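Local coordinates for Card1 endonuclease domain-containing protein (PDB 1XMX) that is of unknown function but carries a Card1-like endonuclease domain of the PDDEXK clan and probably binds nucleic acid, at residues A[255-259]-A[275-279]; A[261-265]-A[371-376]; A[270-274]-A[298-302]. All coordinates share one frame; numbering follows the deposited sequence.

How the contacts relate
Contacts 1 and 2 share helix 243-266, which meets strand 272-276 through contact 1 and helix 371-380 through contact 2; contact 3 joins the same strand to strand 288-300 in the sheet. The first lies near the surface and mixes a histidine face, a leucine and polar ends. The other two are buried but differ in chemistry: contact 2 is aliphatic packing between helices with no hydrogen bond across it, whereas contact 3 is held by backbone bonds and one glutamine amide. They also touch one another directly: Val258 packs on Leu375, Arg275 on Thr298, and Ile265 on Ile272, tying the two helices to one sheet in a single endonuclease-like domain.

Contact 1 (A[255-259]-A[275-279]); sequences ETLVH and RSLNV
His259, on the long helix 243-266 of the endonuclease-like domain, lies against Leu277 where the chain turns a corner after strand 272-276. Leu277 CB sits over the centre of the imidazole, 4.0 Å from the ring centroid and 7° off the ring normal, a CH-pi contact. With CG anti to the backbone N, His259 swings its ring out from the helix to meet the strand. Its ND1 is buried without a partner in the model, while NE2 comes to 3.3 Å from Arg275 NH1 at the edge of the guanidinium. The arginine suits this partly exposed border: its chain, extended from CG to NE, brings NH1 to the ring while NE bonds to Gln266. Farther along, Leu277 CD1 slots against the helix, 3.5 Å from Glu255 O and 3.9 Å from His259 CB, so one methyl touches residues one turn apart. Glu255 CG takes the crowded position between N and carbonyl carbon (chi1 55°), which turns the carboxylate toward the Asn278 amide, the two planes 67° apart. Glu252 and Asp295 bring further carboxylates close, while Cys309 packs on the side chain. Such an acidic group, at strands 288-300 and 303-310, is consistent with the active-site region of the PD-(D/E)XK nuclease fold.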
loop_
_atom_site.group_PDB
_atom_site.type_symbol
_atom_site.label_atom_id
_atom_site.label_comp_id
_atom_site.label_asym_id
_atom_site.label_seq_id
_atom_site.Cartn_x
_atom_site.Cartn_y
_atom_site.Cartn_z
ATOM N N GLU A 255 -11.155 -8.834 6.999
ATOM C CA GLU A 255 -9.799 -8.379 6.605
ATOM C C GLU A 255 -8.856 -9.600 6.534
ATOM O O GLU A 255 -7.936 -9.626 5.751
ATOM C CB GLU A 255 -9.267 -7.318 7.563
ATOM C CG GLU A 255 -9.265 -7.773 9.052
ATOM C CD GLU A 255 -8.894 -6.657 10.016
ATOM O OE1 GLU A 255 -8.965 -5.462 9.654
ATOM O OE2 GLU A 255 -8.547 -6.941 11.160
ATOM N N THR A 256 -9.041 -10.552 7.431
ATOM C CA THR A 256 -8.318 -11.807 7.388
ATOM C C THR A 256 -8.548 -12.580 6.092
ATOM O O THR A 256 -7.595 -13.111 5.525
ATOM C CB THR A 256 -8.765 -12.709 8.566
ATOM O OG1 THR A 256 -8.475 -12.042 9.798
ATOM C CG2 THR A 256 -7.977 -14.010 8.556
ATOM N N LEU A 257 -9.816 -12.679 5.666
ATOM C CA LEU A 257 -10.228 -13.265 4.385
ATOM C C LEU A 257 -9.601 -12.494 3.192
ATOM O O LEU A 257 -9.056 -13.092 2.250
ATOM C CB LEU A 257 -11.763 -13.252 4.262
ATOM C CG LEU A 257 -12.288 -13.642 2.866
ATOM C CD1 LEU A 257 -12.082 -15.117 2.525
ATOM C CD2 LEU A 257 -13.749 -13.223 2.769
ATOM N N VAL A 258 -9.674 -11.164 3.235
ATOM C CA VAL A 258 -9.099 -10.391 2.160
ATOM C C VAL A 258 -7.576 -10.594 2.113
ATOM O O VAL A 258 -7.004 -10.779 1.046
ATOM C CB VAL A 258 -9.385 -8.897 2.268
ATOM C CG1 VAL A 258 -8.535 -8.131 1.181
ATOM C CG2 VAL A 258 -10.921 -8.634 2.150
ATOM N N HIS A 259 -6.917 -10.567 3.253
ATOM C CA HIS A 259 -5.498 -10.824 3.258
ATOM C C HIS A 259 -5.161 -12.219 2.702
ATOM O O HIS A 259 -4.236 -12.384 1.909
ATOM C CB HIS A 259 -4.960 -10.635 4.656
ATOM C CG HIS A 259 -3.502 -10.920 4.790
ATOM N ND1 HIS A 259 -2.524 -10.100 4.246
ATOM C CD2 HIS A 259 -2.852 -11.930 5.418
ATOM C CE1 HIS A 259 -1.335 -10.583 4.557
ATOM N NE2 HIS A 259 -1.507 -11.691 5.265
ATOM N N ARG A 275 2.618 -7.690 0.850
ATOM C CA ARG A 275 1.263 -7.649 1.411
ATOM C C ARG A 275 1.366 -7.737 2.883
ATOM O O ARG A 275 2.276 -8.393 3.390
ATOM C CB ARG A 275 0.383 -8.809 0.941
ATOM C CG ARG A 275 1.051 -10.123 1.157
ATOM C CD ARG A 275 0.151 -11.365 0.827
ATOM N NE ARG A 275 1.071 -12.495 0.867
ATOM C CZ ARG A 275 1.346 -13.188 1.966
ATOM N NH1 ARG A 275 0.673 -12.951 3.080
ATOM N NH2 ARG A 275 2.249 -14.158 1.933
ATOM N N SER A 276 0.390 -7.142 3.575
ATOM C CA SER A 276 0.401 -7.140 5.022
ATOM C C SER A 276 -0.994 -6.982 5.582
ATOM O O SER A 276 -1.852 -6.447 4.913
ATOM C CB SER A 276 1.280 -6.004 5.514
ATOM O OG SER A 276 1.953 -6.444 6.677
ATOM N N LEU A 277 -1.183 -7.405 6.831
ATOM C CA LEU A 277 -2.441 -7.366 7.553
ATOM C C LEU A 277 -2.332 -6.397 8.705
ATOM O O LEU A 277 -1.436 -6.493 9.511
ATOM C CB LEU A 277 -2.793 -8.787 8.088
ATOM C CG LEU A 277 -4.142 -9.030 8.783
ATOM C CD1 LEU A 277 -5.363 -8.548 7.906
ATOM C CD2 LEU A 277 -4.330 -10.522 9.176
ATOM N N ASN A 278 -3.227 -5.431 8.752
ATOM C CA ASN A 278 -3.336 -4.495 9.870
ATOM C C ASN A 278 -2.040 -3.745 10.188
ATOM O O ASN A 278 -1.575 -3.749 11.334
ATOM C CB ASN A 278 -3.895 -5.191 11.120
ATOM C CG ASN A 278 -5.402 -5.416 11.027
ATOM O OD1 ASN A 278 -6.152 -4.478 10.733
ATOM N ND2 ASN A 278 -5.856 -6.651 11.282
ATOM N N VAL A 279 -1.473 -3.103 9.172
ATOM C CA VAL A 279 -0.278 -2.321 9.350
ATOM C C VAL A 279 -0.614 -1.110 10.233
ATOM O O VAL A 279 -1.568 -0.376 9.941
ATOM C CB VAL A 279 0.241 -1.850 7.978
ATOM C CG1 VAL A 279 1.601 -1.203 8.144
ATOM C CG2 VAL A 279 0.331 -3.042 7.008
#

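Contact 2 (A[261-265]-A[371-376]); sequences TVKQI and LKTHLT
Ile265 and Lys372 lie alongside each other, their side chains running antiparallel, where helices 261-265 and 371-376 cross at -62°, their axes 9.9 Å apart at closest approach. The isoleucine reaches across with its longer branch: CG1 lies beside the backbone N (chi1 -67°) and chi2 is extended, which carries CD1 into the groove between Leu375 and the Lys372 carbonyl. There CD1 is 3.6 Å from Leu375 CB and 3.5 Å from Lys372 O. That oxygen is already gripped twice within its own helix, by Thr376 N and, at 2.6 Å, by Thr376 OG1, which approach from opposite faces of the carbonyl plane. Folded back in this way, the Thr376 hydroxyl spends its polarity locally and can lie beside Ile265 CG1 at 3.6 Å.

One turn earlier, Thr261 plays a similar double part. Its OG1 bonds to Leu257 O, and its CG2 is thereby turned to the partner helix, 3.6 Å from Lys372 CB and 3.8 Å from Leu375 CD1. A small beta-branched residue suits the place where the two backbones come nearest, at the Thr261-Lys372 pair. Lys372 supplies methylenes rather than charge: its CB and CG lie over Thr261 and Ile265, and its CD passes at about a right angle to the Gln264 side chain, 3.7 Å from OE1, at the solvent-facing border. On the inner side, the Val262 and Leu375 side chains cross nearly perpendicularly, CG2 against CD1. Leu371 and Leu375 on Ile363, and Ile265 on Ile272, carry the packing on to the sheet, a layered alpha/beta arrangement that fits the PD-(D/E)XK fold.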
loop_
_atom_site.group_PDB
_atom_site.type_symbol
_atom_site.label_atom_id
_atom_site.label_comp_id
_atom_site.label_asym_id
_atom_site.label_seq_id
_atom_site.Cartn_x
_atom_site.Cartn_y
_atom_site.Cartn_z
ATOM N N THR A 261 -6.941 -14.043 0.656
ATOM C CA THR A 261 -7.242 -14.029 -0.775
ATOM C C THR A 261 -6.155 -13.335 -1.632
ATOM O O THR A 261 -5.797 -13.823 -2.702
ATOM C CB THR A 261 -8.611 -13.348 -0.985
ATOM O OG1 THR A 261 -9.558 -14.084 -0.217
ATOM C CG2 THR A 261 -9.037 -13.310 -2.443
ATOM N N VAL A 262 -5.630 -12.215 -1.146
ATOM C CA VAL A 262 -4.544 -11.550 -1.786
ATOM C C VAL A 262 -3.359 -12.488 -1.882
ATOM O O VAL A 262 -2.675 -12.536 -2.924
ATOM C CB VAL A 262 -4.122 -10.241 -1.045
ATOM C CG1 VAL A 262 -2.792 -9.687 -1.673
ATOM C CG2 VAL A 262 -5.213 -9.175 -1.135
ATOM N N LYS A 263 -3.095 -13.213 -0.804
ATOM C CA LYS A 263 -1.986 -14.180 -0.761
ATOM C C LYS A 263 -2.156 -15.312 -1.803
ATOM O O LYS A 263 -1.187 -15.697 -2.456
ATOM C CB LYS A 263 -1.820 -14.752 0.645
ATOM C CG LYS A 263 -0.793 -15.842 0.711
ATOM C CD LYS A 263 -0.787 -16.519 2.067
ATOM C CE LYS A 263 0.278 -17.622 2.120
ATOM N NZ LYS A 263 0.290 -18.230 3.481
ATOM N N GLN A 264 -3.388 -15.815 -1.955
ATOM C CA GLN A 264 -3.745 -16.699 -3.078
ATOM C C GLN A 264 -3.544 -16.144 -4.477
ATOM O O GLN A 264 -3.026 -16.844 -5.360
ATOM C CB GLN A 264 -5.216 -17.131 -2.981
ATOM C CG GLN A 264 -5.374 -18.201 -2.033
ATOM C CD GLN A 264 -6.738 -18.840 -2.102
ATOM O OE1 GLN A 264 -7.400 -18.873 -3.169
ATOM N NE2 GLN A 264 -7.168 -19.379 -0.969
ATOM N N ILE A 265 -3.990 -14.908 -4.702
ATOM C CA ILE A 265 -3.837 -14.259 -6.024
ATOM C C ILE A 265 -2.378 -14.076 -6.315
ATOM O O ILE A 265 -1.938 -14.248 -7.430
ATOM C CB ILE A 265 -4.554 -12.900 -6.044
ATOM C CG1 ILE A 265 -6.062 -13.125 -5.931
ATOM C CG2 ILE A 265 -4.218 -12.125 -7.313
ATOM C CD1 ILE A 265 -6.865 -11.901 -5.498
ATOM N N LEU A 371 -14.994 -12.334 -4.474
ATOM C CA LEU A 371 -13.984 -11.456 -3.890
ATOM C C LEU A 371 -12.695 -11.668 -4.676
ATOM O O LEU A 371 -12.024 -10.739 -5.048
ATOM C CB LEU A 371 -13.774 -11.788 -2.399
ATOM C CG LEU A 371 -12.697 -11.047 -1.585
ATOM C CD1 LEU A 371 -12.865 -9.491 -1.595
ATOM C CD2 LEU A 371 -12.604 -11.553 -0.177
ATOM N N LYS A 372 -12.365 -12.917 -4.942
ATOM C CA LYS A 372 -11.047 -13.209 -5.455
ATOM C C LYS A 372 -10.896 -12.667 -6.895
ATOM O O LYS A 372 -9.867 -12.123 -7.237
ATOM C CB LYS A 372 -10.735 -14.704 -5.343
ATOM C CG LYS A 372 -9.398 -15.075 -6.008
ATOM C CD LYS A 372 -8.903 -16.371 -5.433
ATOM C CE LYS A 372 -8.628 -17.389 -6.518
ATOM N NZ LYS A 372 -7.237 -17.127 -7.027
ATOM N N THR A 373 -11.934 -12.791 -7.701
ATOM C CA THR A 373 -11.968 -12.243 -9.045
ATOM C C THR A 373 -11.925 -10.703 -9.098
ATOM O O THR A 373 -11.166 -10.119 -9.887
ATOM C CB THR A 373 -13.185 -12.785 -9.792
ATOM O OG1 THR A 373 -12.959 -14.177 -10.007
ATOM C CG2 THR A 373 -13.387 -12.120 -11.102
ATOM N N HIS A 374 -12.723 -10.050 -8.260
ATOM C CA HIS A 374 -12.733 -8.584 -8.224
ATOM C C HIS A 374 -11.408 -8.044 -7.718
ATOM O O HIS A 374 -10.941 -7.040 -8.201
ATOM C CB HIS A 374 -13.879 -8.054 -7.384
ATOM C CG HIS A 374 -15.229 -8.412 -7.907
ATOM N ND1 HIS A 374 -15.690 -7.987 -9.130
ATOM C CD2 HIS A 374 -16.237 -9.143 -7.365
ATOM C CE1 HIS A 374 -16.924 -8.431 -9.322
ATOM N NE2 HIS A 374 -17.278 -9.130 -8.265
ATOM N N LEU A 375 -10.779 -8.720 -6.774
ATOM C CA LEU A 375 -9.477 -8.315 -6.317
ATOM C C LEU A 375 -8.419 -8.501 -7.414
ATOM O O LEU A 375 -7.524 -7.673 -7.577
ATOM C CB LEU A 375 -9.111 -9.092 -5.056
ATOM C CG LEU A 375 -9.675 -8.673 -3.661
ATOM C CD1 LEU A 375 -9.087 -9.479 -2.554
ATOM C CD2 LEU A 375 -9.374 -7.180 -3.410
ATOM N N THR A 376 -8.513 -9.603 -8.150
ATOM C CA THR A 376 -7.620 -9.885 -9.272
ATOM C C THR A 376 -7.773 -8.793 -10.304
ATOM O O THR A 376 -6.810 -8.219 -10.741
ATOM C CB THR A 376 -7.915 -11.300 -9.909
ATOM O OG1 THR A 376 -7.851 -12.314 -8.898
ATOM C CG2 THR A 376 -6.836 -11.661 -10.980
#

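Contact 3 (A[270-274]-A[298-302]); sequences PTIQD and TVVNN
A classic beta bulge sets Gln273 and Asp274 opposite the single residue Val299 in the antiparallel pairing of strands 272-274 and 298-300. Three backbone bonds hold the strands: Gln273 N to Val299 O at 2.9 Å, Val299 N to Asp274 O at 3.2 Å, and, just beyond the strand end, Asn301 N to Thr271 O at 3.0 Å. Thr271 O also takes a CA-H...O contact from Val300.

The bulge brings the Gln273 side chain over the neighbouring strand. With chi1 at 72° and the chain extended beyond CG, its amide passes against Val299 CG1 and meets Asn302 with both ends. OE1 accepts from Asn302 N at 2.9 Å, and NE2 donates a hydrogen bond to Asn302 OD1 at 3.0 Å. The latter bond is nearly straight (167°). Asn302 OD1 lies in the plane of the Gln273 amide, but NE2 stands above the carbonyl plane of Asn302, off its lone pairs; the amide planes are 79° apart. Gln273 suits the place because its amide offers an acceptor to the Asn302 N-H and a donor to its side chain. NE2 also bonds to Ile142 O, and the ND2 of Asn302 to Asp123 and Gln139; Gln139 and Ile142 tie the turn to the segment before helix 144-150, and Asp123 to the start of strand 124-129. Asp274 OD2 accepts from Ile144 N, and Asn301 ND2 donates to Ala382 O. On the face opposite Asp274 and Val299, Ile272 and Val300 lie side by side against Phe379, with Ile272 CG1 4.2 Å from Val300 CG2.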
loop_
_atom_site.group_PDB
_atom_site.type_symbol
_atom_site.label_atom_id
_atom_site.label_comp_id
_atom_site.label_asym_id
_atom_site.label_seq_id
_atom_site.Cartn_x
_atom_site.Cartn_y
_atom_site.Cartn_z
ATOM N N PRO A 270 2.838 -12.367 -9.980
ATOM C CA PRO A 270 4.085 -11.806 -9.374
ATOM C C PRO A 270 4.154 -10.282 -9.254
ATOM O O PRO A 270 5.007 -9.806 -8.527
ATOM C CB PRO A 270 5.232 -12.318 -10.286
ATOM C CG PRO A 270 4.562 -12.705 -11.595
ATOM C CD PRO A 270 3.115 -13.168 -11.182
ATOM N N THR A 271 3.286 -9.519 -9.921
ATOM C CA THR A 271 3.279 -8.046 -9.718
ATOM C C THR A 271 2.873 -7.673 -8.283
ATOM O O THR A 271 3.085 -6.582 -7.874
ATOM C CB THR A 271 2.346 -7.300 -10.727
ATOM O OG1 THR A 271 1.025 -7.884 -10.691
ATOM C CG2 THR A 271 2.885 -7.385 -12.162
ATOM N N ILE A 272 2.271 -8.587 -7.519
ATOM C CA ILE A 272 1.930 -8.269 -6.130
ATOM C C ILE A 272 3.175 -8.630 -5.363
ATOM O O ILE A 272 3.463 -9.795 -5.143
ATOM C CB ILE A 272 0.728 -9.105 -5.623
ATOM C CG1 ILE A 272 -0.485 -8.909 -6.546
ATOM C CG2 ILE A 272 0.395 -8.745 -4.164
ATOM C CD1 ILE A 272 -1.629 -9.807 -6.255
ATOM N N GLN A 273 3.923 -7.638 -4.948
ATOM C CA GLN A 273 5.288 -7.867 -4.578
ATOM C C GLN A 273 5.398 -7.828 -3.045
ATOM O O GLN A 273 6.399 -8.235 -2.491
ATOM C CB GLN A 273 6.122 -6.804 -5.293
ATOM C CG GLN A 273 5.932 -5.398 -4.700
ATOM C CD GLN A 273 6.173 -4.340 -5.714
ATOM O OE1 GLN A 273 5.415 -4.221 -6.665
ATOM N NE2 GLN A 273 7.240 -3.593 -5.550
ATOM N N ASP A 274 4.348 -7.360 -2.368
ATOM C CA ASP A 274 4.315 -7.268 -0.904
ATOM C C ASP A 274 2.862 -7.203 -0.358
ATOM O O ASP A 274 1.986 -6.695 -1.016
ATOM C CB ASP A 274 5.149 -6.088 -0.364
ATOM C CG ASP A 274 5.517 -6.280 1.124
ATOM O OD1 ASP A 274 5.427 -7.425 1.616
ATOM O OD2 ASP A 274 5.899 -5.335 1.819
ATOM N N THR A 298 -0.961 -3.656 0.200
ATOM C CA THR A 298 -0.076 -4.310 -0.782
ATOM C C THR A 298 0.751 -3.290 -1.568
ATOM O O THR A 298 0.453 -2.088 -1.579
ATOM C CB THR A 298 -0.843 -5.157 -1.810
ATOM O OG1 THR A 298 -1.739 -4.316 -2.535
ATOM C CG2 THR A 298 -1.666 -6.210 -1.145
ATOM N N VAL A 299 1.825 -3.762 -2.191
ATOM C CA VAL A 299 2.430 -3.012 -3.294
ATOM C C VAL A 299 2.265 -3.918 -4.526
ATOM O O VAL A 299 2.578 -5.135 -4.473
ATOM C CB VAL A 299 3.949 -2.652 -3.038
ATOM C CG1 VAL A 299 4.529 -1.830 -4.220
ATOM C CG2 VAL A 299 4.115 -1.856 -1.754
ATOM N N VAL A 300 1.842 -3.316 -5.643
ATOM C CA VAL A 300 1.623 -4.029 -6.872
ATOM C C VAL A 300 2.143 -3.169 -7.997
ATOM O O VAL A 300 1.741 -2.035 -8.107
ATOM C CB VAL A 300 0.112 -4.229 -7.141
ATOM C CG1 VAL A 300 -0.102 -5.098 -8.361
ATOM C CG2 VAL A 300 -0.598 -4.785 -5.828
ATOM N N ASN A 301 3.014 -3.734 -8.849
ATOM C CA ASN A 301 3.649 -2.998 -9.904
ATOM C C ASN A 301 4.236 -1.697 -9.366
ATOM O O ASN A 301 4.069 -0.626 -9.985
ATOM C CB ASN A 301 2.735 -2.764 -11.110
ATOM C CG ASN A 301 3.549 -2.321 -12.353
ATOM O OD1 ASN A 301 4.678 -2.714 -12.505
ATOM N ND2 ASN A 301 2.963 -1.523 -13.213
ATOM N N ASN A 302 4.906 -1.809 -8.216
ATOM C CA ASN A 302 5.558 -0.687 -7.571
ATOM C C ASN A 302 4.613 0.463 -7.148
ATOM O O ASN A 302 5.103 1.550 -6.852
ATOM C CB ASN A 302 6.710 -0.138 -8.428
ATOM C CG ASN A 302 7.861 -1.106 -8.543
ATOM O OD1 ASN A 302 8.329 -1.672 -7.541
ATOM N ND2 ASN A 302 8.322 -1.332 -9.779
#